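PDB 1L1L: ribonucleoside triphosphate reductase from Lactobacillus leichmannii, which catalyses the adenosylcobalamin-dependent reduction of ribonucleoside triphosphates to deoxyribonucleoside triphosphates as a monomeric, allosterically regulated class II ribonucleotide reductase. Local coordinates for residues E80-L88 / E438-R449; P126-I134 / Y455-I463. All coordinates share one frame; numbering follows the deposited sequence.

Contact 1: residues E80-L88 / E438-R449; sequences EEAERLYKL and EVFALAARYAKR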
loop_
_atom_site.group_PDB
_atom_site.type_symbol
_atom_site.label_atom_id
_atom_site.label_comp_id
_atom_site.label_asym_id
_atom_site.label_seq_id
_atom_site.Cartn_x
_atom_site.Cartn_y
_atom_site.Cartn_z
ATOM N N GLU A 80 -29.710 -7.257 2.173
ATOM C CA GLU A 80 -29.952 -6.530 0.930
ATOM C C GLU A 80 -28.799 -5.581 0.587
ATOM O O GLU A 80 -28.486 -5.369 -0.589
ATOM C CB GLU A 80 -31.270 -5.749 1.006
ATOM C CG GLU A 80 -32.492 -6.586 0.602
ATOM C CD GLU A 80 -33.820 -5.896 0.892
ATOM O OE1 GLU A 80 -33.985 -4.711 0.516
ATOM O OE2 GLU A 80 -34.708 -6.551 1.490
ATOM N N GLU A 81 -28.175 -5.002 1.606
ATOM C CA GLU A 81 -27.062 -4.093 1.355
ATOM C C GLU A 81 -25.920 -4.911 0.756
ATOM O O GLU A 81 -25.241 -4.469 -0.168
ATOM C CB GLU A 81 -26.584 -3.445 2.650
ATOM C CG GLU A 81 -25.640 -2.277 2.414
ATOM C CD GLU A 81 -25.042 -1.733 3.695
ATOM O OE1 GLU A 81 -25.747 -1.723 4.729
ATOM O OE2 GLU A 81 -23.862 -1.304 3.666
ATOM N N ALA A 82 -25.725 -6.106 1.299
ATOM C CA ALA A 82 -24.683 -7.016 0.845
ATOM C C ALA A 82 -24.938 -7.447 -0.595
ATOM O O ALA A 82 -24.005 -7.649 -1.372
ATOM C CB ALA A 82 -24.635 -8.235 1.750
ATOM N N GLU A 83 -26.214 -7.599 -0.951
ATOM C CA GLU A 83 -26.557 -8.005 -2.301
ATOM C C GLU A 83 -26.222 -6.885 -3.277
ATOM O O GLU A 83 -25.772 -7.144 -4.386
ATOM C CB GLU A 83 -28.048 -8.376 -2.390
ATOM C CG GLU A 83 -28.439 -9.495 -1.456
ATOM C CD GLU A 83 -29.874 -9.957 -1.670
ATOM O OE1 GLU A 83 -30.705 -9.109 -2.070
ATOM O OE2 GLU A 83 -30.154 -11.155 -1.425
ATOM N N ARG A 84 -26.440 -5.637 -2.868
ATOM C CA ARG A 84 -26.113 -4.500 -3.729
ATOM C C ARG A 84 -24.586 -4.449 -3.866
ATOM O O ARG A 84 -24.036 -4.250 -4.951
ATOM C CB ARG A 84 -26.584 -3.189 -3.095
ATOM C CG ARG A 84 -28.055 -2.852 -3.258
ATOM C CD ARG A 84 -28.346 -1.523 -2.557
ATOM N NE ARG A 84 -28.434 -1.695 -1.109
ATOM C CZ ARG A 84 -28.392 -0.700 -0.226
ATOM N NH1 ARG A 84 -28.254 0.557 -0.636
ATOM N NH2 ARG A 84 -28.504 -0.965 1.070
ATOM N N LEU A 85 -23.920 -4.635 -2.736
ATOM C CA LEU A 85 -22.465 -4.608 -2.691
ATOM C C LEU A 85 -21.939 -5.665 -3.657
ATOM O O LEU A 85 -21.101 -5.369 -4.503
ATOM C CB LEU A 85 -22.002 -4.878 -1.263
ATOM C CG LEU A 85 -20.628 -4.381 -0.806
ATOM C CD1 LEU A 85 -20.452 -2.909 -1.144
ATOM C CD2 LEU A 85 -20.503 -4.615 0.695
ATOM N N TYR A 86 -22.458 -6.888 -3.553
ATOM C CA TYR A 86 -22.022 -7.955 -4.441
ATOM C C TYR A 86 -22.205 -7.576 -5.905
ATOM O O TYR A 86 -21.313 -7.805 -6.726
ATOM C CB TYR A 86 -22.785 -9.250 -4.147
ATOM C CG TYR A 86 -22.321 -10.422 -4.981
ATOM C CD1 TYR A 86 -22.611 -10.503 -6.344
ATOM C CD2 TYR A 86 -21.550 -11.431 -4.415
ATOM C CE1 TYR A 86 -22.134 -11.561 -7.122
ATOM C CE2 TYR A 86 -21.073 -12.489 -5.175
ATOM C CZ TYR A 86 -21.363 -12.546 -6.522
ATOM O OH TYR A 86 -20.848 -13.576 -7.269
ATOM N N LYS A 87 -23.360 -7.005 -6.244
ATOM C CA LYS A 87 -23.624 -6.623 -7.625
ATOM C C LYS A 87 -22.664 -5.540 -8.122
ATOM O O LYS A 87 -22.261 -5.539 -9.287
ATOM C CB LYS A 87 -25.074 -6.141 -7.776
ATOM C CG LYS A 87 -25.435 -5.712 -9.183
ATOM C CD LYS A 87 -26.926 -5.356 -9.310
ATOM C CE LYS A 87 -27.243 -4.809 -10.701
ATOM N NZ LYS A 87 -28.687 -4.447 -10.889
ATOM N N LEU A 88 -22.316 -4.617 -7.233
ATOM C CA LEU A 88 -21.411 -3.520 -7.554
ATOM C C LEU A 88 -19.983 -3.996 -7.826
ATOM O O LEU A 88 -19.381 -3.640 -8.843
ATOM C CB LEU A 88 -21.385 -2.517 -6.398
ATOM C CG LEU A 88 -20.395 -1.362 -6.532
ATOM C CD1 LEU A 88 -20.723 -0.515 -7.751
ATOM C CD2 LEU A 88 -20.441 -0.522 -5.262
ATOM N N GLU A 438 -25.061 6.639 -4.947
ATOM C CA GLU A 438 -25.315 5.398 -4.207
ATOM C C GLU A 438 -24.068 4.513 -4.117
ATOM O O GLU A 438 -23.891 3.763 -3.158
ATOM C CB GLU A 438 -26.454 4.594 -4.851
ATOM C CG GLU A 438 -26.482 3.129 -4.409
ATOM C CD GLU A 438 -27.713 2.368 -4.888
ATOM O OE1 GLU A 438 -28.173 2.614 -6.024
ATOM O OE2 GLU A 438 -28.208 1.510 -4.126
ATOM N N VAL A 439 -23.210 4.599 -5.124
ATOM C CA VAL A 439 -21.994 3.801 -5.132
ATOM C C VAL A 439 -21.090 4.288 -4.009
ATOM O O VAL A 439 -20.591 3.494 -3.213
ATOM C CB VAL A 439 -21.259 3.928 -6.484
ATOM C CG1 VAL A 439 -19.879 3.272 -6.409
ATOM C CG2 VAL A 439 -22.089 3.273 -7.580
ATOM N N PHE A 440 -20.894 5.597 -3.935
ATOM C CA PHE A 440 -20.027 6.143 -2.901
ATOM C C PHE A 440 -20.562 5.944 -1.499
ATOM O O PHE A 440 -19.794 5.910 -0.537
ATOM C CB PHE A 440 -19.727 7.615 -3.180
ATOM C CG PHE A 440 -18.717 7.815 -4.274
ATOM C CD1 PHE A 440 -19.120 8.006 -5.591
ATOM C CD2 PHE A 440 -17.350 7.726 -3.999
ATOM C CE1 PHE A 440 -18.184 8.103 -6.625
ATOM C CE2 PHE A 440 -16.413 7.819 -5.018
ATOM C CZ PHE A 440 -16.829 8.008 -6.342
ATOM N N ALA A 441 -21.876 5.799 -1.369
ATOM C CA ALA A 441 -22.451 5.577 -0.053
ATOM C C ALA A 441 -22.168 4.128 0.370
ATOM O O ALA A 441 -21.873 3.853 1.531
ATOM C CB ALA A 441 -23.970 5.869 -0.080
ATOM N N LEU A 442 -22.251 3.187 -0.569
ATOM C CA LEU A 442 -21.964 1.795 -0.230
ATOM C C LEU A 442 -20.471 1.720 0.119
ATOM O O LEU A 442 -20.061 1.024 1.041
ATOM C CB LEU A 442 -22.266 0.872 -1.419
ATOM C CG LEU A 442 -23.749 0.628 -1.736
ATOM C CD1 LEU A 442 -23.900 0.024 -3.132
ATOM C CD2 LEU A 442 -24.338 -0.291 -0.685
ATOM N N ALA A 443 -19.677 2.473 -0.624
ATOM C CA ALA A 443 -18.233 2.488 -0.396
ATOM C C ALA A 443 -17.946 2.918 1.037
ATOM O O ALA A 443 -17.280 2.205 1.792
ATOM C CB ALA A 443 -17.573 3.432 -1.379
ATOM N N ALA A 444 -18.480 4.073 1.418
ATOM C CA ALA A 444 -18.284 4.603 2.764
ATOM C C ALA A 444 -18.629 3.618 3.876
ATOM O O ALA A 444 -17.905 3.498 4.865
ATOM C CB ALA A 444 -19.089 5.891 2.930
ATOM N N ARG A 445 -19.733 2.898 3.717
ATOM C CA ARG A 445 -20.157 1.949 4.738
ATOM C C ARG A 445 -19.262 0.726 4.806
ATOM O O ARG A 445 -19.070 0.142 5.885
ATOM C CB ARG A 445 -21.610 1.519 4.475
ATOM C CG ARG A 445 -22.628 2.659 4.551
ATOM C CD ARG A 445 -24.029 2.196 4.089
ATOM N NE ARG A 445 -24.597 1.182 4.976
ATOM C CZ ARG A 445 -25.386 1.443 6.019
ATOM N NH1 ARG A 445 -25.719 2.692 6.314
ATOM N NH2 ARG A 445 -25.822 0.454 6.785
ATOM N N TYR A 446 -18.723 0.320 3.659
ATOM C CA TYR A 446 -17.843 -0.843 3.614
ATOM C C TYR A 446 -16.648 -0.508 4.489
ATOM O O TYR A 446 -16.312 -1.240 5.412
ATOM C CB TYR A 446 -17.380 -1.111 2.173
ATOM C CG TYR A 446 -16.450 -2.303 2.005
ATOM C CD1 TYR A 446 -15.111 -2.243 2.409
ATOM C CD2 TYR A 446 -16.921 -3.504 1.475
ATOM C CE1 TYR A 446 -14.269 -3.358 2.289
ATOM C CE2 TYR A 446 -16.091 -4.617 1.353
ATOM C CZ TYR A 446 -14.773 -4.541 1.762
ATOM O OH TYR A 446 -13.972 -5.661 1.652
ATOM N N ALA A 447 -16.039 0.634 4.194
ATOM C CA ALA A 447 -14.862 1.096 4.932
ATOM C C ALA A 447 -15.170 1.257 6.416
ATOM O O ALA A 447 -14.438 0.758 7.272
ATOM C CB ALA A 447 -14.378 2.418 4.348
ATOM N N LYS A 448 -16.263 1.953 6.715
ATOM C CA LYS A 448 -16.653 2.182 8.097
ATOM C C LYS A 448 -16.677 0.880 8.886
ATOM O O LYS A 448 -16.263 0.837 10.044
ATOM C CB LYS A 448 -18.037 2.830 8.163
ATOM C CG LYS A 448 -18.327 3.482 9.501
ATOM C CD LYS A 448 -17.605 4.824 9.599
ATOM C CE LYS A 448 -17.757 5.441 10.972
ATOM N NZ LYS A 448 -17.348 6.867 10.960
ATOM N N ARG A 449 -17.172 -0.185 8.266
ATOM C CA ARG A 449 -17.238 -1.467 8.948
ATOM C C ARG A 449 -15.858 -2.029 9.273
ATOM O O ARG A 449 -15.627 -2.544 10.373
ATOM C CB ARG A 449 -18.053 -2.468 8.127
ATOM C CG ARG A 449 -19.585 -2.322 8.332
ATOM C CD ARG A 449 -20.354 -3.540 7.786
ATOM N NE ARG A 449 -20.285 -3.641 6.326
ATOM C CZ ARG A 449 -20.953 -2.867 5.480
ATOM N NH1 ARG A 449 -21.764 -1.914 5.932
ATOM N NH2 ARG A 449 -20.811 -3.043 4.174
HETATM O O HOH W 1 -21.752 -1.012 1.667
#
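Glu81 meets Arg445 and Arg449 in a salt-bridge network that shows how two helices can bring a largely buried carboxylate and two arginines together beside an apolar patch. Arg445 grips the carboxylate side-on. Its NE reaches Glu81 OE2 at 2.9 Å through a fairly straight bond (155°), and its NH2 reaches Glu81 OE1 at 3.0 Å by a more bent one. Arg449 NH1 adds a third bond, 3.1 Å from Glu81 OE2, approaching the opposite face of the carboxylate from Arg445 NE. A water also donates to Glu81 OE2 and to the Leu442 carbonyl oxygen, tying the carboxylate to the partner backbone. With several donors gathered on it, Glu81 is probably held ionised.

Beside this polar end, Leu442 forms a knob in the hole made by Glu81, Arg84, Leu85 and Leu88. Its CD2 touches Glu81 CG at 3.9 Å and also lies over one face of the Arg84 guanidinium, whose edge turns to Glu438 in a long salt bridge (NH1 to OE2, 3.6 Å). Leu85 CD2 lies 3.8 Å from Tyr446 CD2, at the edge of the ring, while Leu88 CD2 rests 4.0 Å from Val439 CG1.

Glu81 spans the gap because its CG stands anti to the backbone N (chi1 -168°) and the chain beyond runs extended. In the second shell, Asn59 and Tyr532 bond to Arg449 NE and NH1, helping to position that guanidinium; Asn100 takes the Tyr446 hydroxyl. The axes of segments 80-88 and 438-449 pass 10.8 Å apart, crossing at -112°. This is a steep helix crossing with a single knob, Leu442, in a hole, and a salt-bridge network at one end, joining helix 72-90, in the ribonucleotide reductase alpha family region, to helix 436-450.

Contact 2: residues P126-I134 / Y455-I463; sequences PQKYGDSKI and YDWEISREI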
loop_
_atom_site.group_PDB
_atom_site.type_symbol
_atom_site.label_atom_id
_atom_site.label_comp_id
_atom_site.label_asym_id
_atom_site.label_seq_id
_atom_site.Cartn_x
_atom_site.Cartn_y
_atom_site.Cartn_z
ATOM N N PRO A 126 10.830 6.117 21.448
ATOM C CA PRO A 126 10.496 5.136 22.485
ATOM C C PRO A 126 9.027 5.269 22.878
ATOM O O PRO A 126 8.517 6.376 23.037
ATOM C CB PRO A 126 11.450 5.502 23.617
ATOM C CG PRO A 126 12.673 5.975 22.853
ATOM C CD PRO A 126 12.054 6.862 21.796
ATOM N N GLN A 127 8.343 4.139 23.011
ATOM C CA GLN A 127 6.929 4.143 23.371
ATOM C C GLN A 127 6.597 2.905 24.187
ATOM O O GLN A 127 7.359 1.939 24.204
ATOM C CB GLN A 127 6.045 4.120 22.111
ATOM C CG GLN A 127 6.139 5.328 21.220
ATOM C CD GLN A 127 5.293 5.179 19.965
ATOM O OE1 GLN A 127 4.095 4.903 20.040
ATOM N NE2 GLN A 127 5.914 5.365 18.806
ATOM N N LYS A 128 5.445 2.934 24.844
ATOM C CA LYS A 128 4.991 1.791 25.627
ATOM C C LYS A 128 4.262 0.841 24.678
ATOM O O LYS A 128 3.623 1.286 23.719
ATOM C CB LYS A 128 4.021 2.245 26.721
ATOM C CG LYS A 128 2.736 2.832 26.181
ATOM C CD LYS A 128 1.788 3.254 27.287
ATOM C CE LYS A 128 0.472 3.774 26.707
ATOM N NZ LYS A 128 -0.490 4.216 27.762
ATOM N N TYR A 129 4.360 -0.459 24.934
ATOM C CA TYR A 129 3.685 -1.444 24.098
ATOM C C TYR A 129 2.194 -1.430 24.404
ATOM O O TYR A 129 1.364 -1.770 23.550
ATOM C CB TYR A 129 4.235 -2.848 24.359
ATOM C CG TYR A 129 5.511 -3.161 23.622
ATOM C CD1 TYR A 129 6.727 -2.573 23.984
ATOM C CD2 TYR A 129 5.503 -4.043 22.541
ATOM C CE1 TYR A 129 7.897 -2.858 23.279
ATOM C CE2 TYR A 129 6.660 -4.334 21.838
ATOM C CZ TYR A 129 7.853 -3.738 22.206
ATOM O OH TYR A 129 8.976 -4.012 21.468
ATOM N N GLY A 130 1.860 -1.034 25.630
ATOM C CA GLY A 130 0.472 -0.995 26.040
ATOM C C GLY A 130 -0.083 -2.403 26.055
ATOM O O GLY A 130 0.666 -3.363 25.870
ATOM N N ASP A 131 -1.388 -2.536 26.276
ATOM C CA ASP A 131 -2.013 -3.852 26.303
ATOM C C ASP A 131 -2.273 -4.316 24.876
ATOM O O ASP A 131 -3.354 -4.109 24.325
ATOM C CB ASP A 131 -3.327 -3.807 27.090
ATOM C CG ASP A 131 -3.955 -5.185 27.262
ATOM O OD1 ASP A 131 -3.220 -6.132 27.619
ATOM O OD2 ASP A 131 -5.181 -5.319 27.053
ATOM N N SER A 132 -1.264 -4.947 24.287
ATOM C CA SER A 132 -1.353 -5.431 22.921
ATOM C C SER A 132 -1.052 -6.921 22.890
ATOM O O SER A 132 -0.599 -7.492 23.885
ATOM C CB SER A 132 -0.346 -4.685 22.041
ATOM O OG SER A 132 -0.492 -3.278 22.165
ATOM N N LYS A 133 -1.299 -7.546 21.744
ATOM C CA LYS A 133 -1.041 -8.974 21.585
ATOM C C LYS A 133 0.436 -9.296 21.796
ATOM O O LYS A 133 0.780 -10.357 22.322
ATOM C CB LYS A 133 -1.495 -9.436 20.198
ATOM C CG LYS A 133 -2.957 -9.890 20.145
ATOM C CD LYS A 133 -3.895 -8.900 20.832
ATOM C CE LYS A 133 -5.323 -9.426 20.867
ATOM N NZ LYS A 133 -5.394 -10.782 21.488
ATOM N N ILE A 134 1.302 -8.377 21.381
ATOM C CA ILE A 134 2.740 -8.551 21.539
ATOM C C ILE A 134 3.258 -7.639 22.650
ATOM O O ILE A 134 3.105 -6.421 22.589
ATOM C CB ILE A 134 3.493 -8.212 20.240
ATOM C CG1 ILE A 134 3.058 -9.162 19.123
ATOM C CG2 ILE A 134 4.991 -8.308 20.475
ATOM C CD1 ILE A 134 3.674 -8.850 17.773
ATOM N N TYR A 455 -8.112 -5.450 16.142
ATOM C CA TYR A 455 -6.782 -4.847 15.987
ATOM C C TYR A 455 -5.894 -5.274 17.151
ATOM O O TYR A 455 -6.307 -5.199 18.304
ATOM C CB TYR A 455 -6.866 -3.319 15.929
ATOM C CG TYR A 455 -7.474 -2.788 14.649
ATOM C CD1 TYR A 455 -8.832 -2.483 14.576
ATOM C CD2 TYR A 455 -6.696 -2.611 13.497
ATOM C CE1 TYR A 455 -9.408 -2.012 13.397
ATOM C CE2 TYR A 455 -7.268 -2.140 12.303
ATOM C CZ TYR A 455 -8.632 -1.844 12.265
ATOM O OH TYR A 455 -9.237 -1.392 11.101
ATOM N N ASP A 456 -4.669 -5.705 16.847
ATOM C CA ASP A 456 -3.737 -6.180 17.874
ATOM C C ASP A 456 -3.059 -5.137 18.765
ATOM O O ASP A 456 -2.736 -5.425 19.915
ATOM C CB ASP A 456 -2.638 -7.042 17.241
ATOM C CG ASP A 456 -3.184 -8.263 16.515
ATOM O OD1 ASP A 456 -4.202 -8.844 16.956
ATOM O OD2 ASP A 456 -2.583 -8.658 15.504
ATOM N N TRP A 457 -2.825 -3.937 18.248
ATOM C CA TRP A 457 -2.151 -2.916 19.044
ATOM C C TRP A 457 -3.070 -1.931 19.728
ATOM O O TRP A 457 -4.003 -1.398 19.121
ATOM C CB TRP A 457 -1.142 -2.153 18.187
ATOM C CG TRP A 457 -0.083 -3.033 17.660
ATOM C CD1 TRP A 457 -0.163 -3.847 16.574
ATOM C CD2 TRP A 457 1.214 -3.242 18.227
ATOM N NE1 TRP A 457 1.003 -4.553 16.425
ATOM C CE2 TRP A 457 1.867 -4.199 17.428
ATOM C CE3 TRP A 457 1.887 -2.715 19.337
ATOM C CZ2 TRP A 457 3.162 -4.642 17.698
ATOM C CZ3 TRP A 457 3.177 -3.156 19.605
ATOM C CH2 TRP A 457 3.799 -4.107 18.790
ATOM N N GLU A 458 -2.785 -1.672 20.999
ATOM C CA GLU A 458 -3.595 -0.754 21.772
ATOM C C GLU A 458 -3.678 0.613 21.122
ATOM O O GLU A 458 -4.759 1.178 20.985
ATOM C CB GLU A 458 -3.030 -0.589 23.181
ATOM C CG GLU A 458 -3.910 0.298 24.051
ATOM C CD GLU A 458 -3.305 0.577 25.406
ATOM O OE1 GLU A 458 -2.288 1.305 25.466
ATOM O OE2 GLU A 458 -3.849 0.066 26.410
ATOM N N ILE A 459 -2.532 1.149 20.724
ATOM C CA ILE A 459 -2.500 2.469 20.115
ATOM C C ILE A 459 -3.367 2.564 18.857
ATOM O O ILE A 459 -3.944 3.613 18.578
ATOM C CB ILE A 459 -1.051 2.885 19.783
ATOM C CG1 ILE A 459 -1.033 4.341 19.323
ATOM C CG2 ILE A 459 -0.460 1.948 18.726
ATOM C CD1 ILE A 459 0.357 4.899 19.113
ATOM N N SER A 460 -3.457 1.471 18.103
ATOM C CA SER A 460 -4.270 1.462 16.888
ATOM C C SER A 460 -5.757 1.474 17.266
ATOM O O SER A 460 -6.551 2.217 16.683
ATOM C CB SER A 460 -3.959 0.221 16.042
ATOM O OG SER A 460 -2.589 0.182 15.659
ATOM N N ARG A 461 -6.128 0.648 18.240
ATOM C CA ARG A 461 -7.518 0.587 18.684
ATOM C C ARG A 461 -8.004 1.963 19.142
ATOM O O ARG A 461 -9.077 2.425 18.741
ATOM C CB ARG A 461 -7.682 -0.420 19.835
ATOM C CG ARG A 461 -7.504 -1.883 19.428
ATOM C CD ARG A 461 -8.055 -2.849 20.487
ATOM N NE ARG A 461 -7.302 -2.824 21.737
ATOM C CZ ARG A 461 -6.333 -3.677 22.051
ATOM N NH1 ARG A 461 -5.990 -4.643 21.209
ATOM N NH2 ARG A 461 -5.698 -3.562 23.212
ATOM N N GLU A 462 -7.199 2.623 19.967
ATOM C CA GLU A 462 -7.557 3.928 20.500
ATOM C C GLU A 462 -7.705 4.993 19.425
ATOM O O GLU A 462 -8.721 5.677 19.362
ATOM C CB GLU A 462 -6.518 4.367 21.531
ATOM C CG GLU A 462 -6.049 3.227 22.416
ATOM C CD GLU A 462 -5.808 3.632 23.856
ATOM O OE1 GLU A 462 -5.284 4.744 24.100
ATOM O OE2 GLU A 462 -6.131 2.818 24.750
ATOM N N ILE A 463 -6.694 5.135 18.575
ATOM C CA ILE A 463 -6.746 6.137 17.522
ATOM C C ILE A 463 -7.904 5.902 16.549
ATOM O O ILE A 463 -8.547 6.851 16.101
ATOM C CB ILE A 463 -5.420 6.190 16.722
ATOM C CG1 ILE A 463 -5.449 7.380 15.770
ATOM C CG2 ILE A 463 -5.217 4.916 15.929
ATOM C CD1 ILE A 463 -5.579 8.710 16.473
HETATM O O HOH W 2 0.238 0.204 21.528
#
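Trp457 packs its indole against Ser132, Tyr129 and Ile134, illustrating how the residue before a helix can be gripped by a distant loop. At the root, Trp457 CB lies 4.2 Å from Ser132 OG. The first torsion (chi1 -62°) sets CG anti to the carbonyl carbon, and the ring then runs alongside Tyr129: CE3 meets Ser132 OG, CZ3 approaches Tyr129 CD2 at 3.8 Å, and CZ2 reaches Ile134 CD1 at 4.2 Å. On the pyrrole side, NE1 is bonded to Asp155.

Around this N-cap residue one backbone bond and two bonds from side chains tie the segments together. Ser132 OG accepts from Glu458 N, at the first turn of the helix, at 3.0 Å and almost straight (171°), while donating its own proton to Tyr129 O. Lys133 N bonds to Asp456 O at 3.1 Å. Arg461 bridges Asp131 O of the loop, 2.7 Å from its NH2, and Tyr455 O just ahead of its own helix, which its NH1 meets.

Helix 148-158 borders the indole, with Phe152 edge-to-face to it; helix 224-236 packs on Tyr129 and Ile134, and Trp120 of strand 119-123 touches Tyr455, just before helix 458-467, and Ser460 in its first turn.

Contacts 1 and 2 show how consecutive helices can take partners from separate parts of the early chain. Helix 436-450 in contact 1 and helix 458-467 in contact 2 are joined by a short loop, and their partners, 80-88 and 126-134, occur in the same order, so the pairings alternate along the sequence. The centres are about 30 Å apart and the nearest atoms about 7 Å, without touching. Each contact has a partner close in sequence to the Cys119-Cys419 disulfide, probably the redox pair that reduces substrate in this family: Asn420 bonds to the Ala447 carbonyl oxygen beside contact 1, while Ser460 of contact 2 bonds to Gly416 and packs on Trp120.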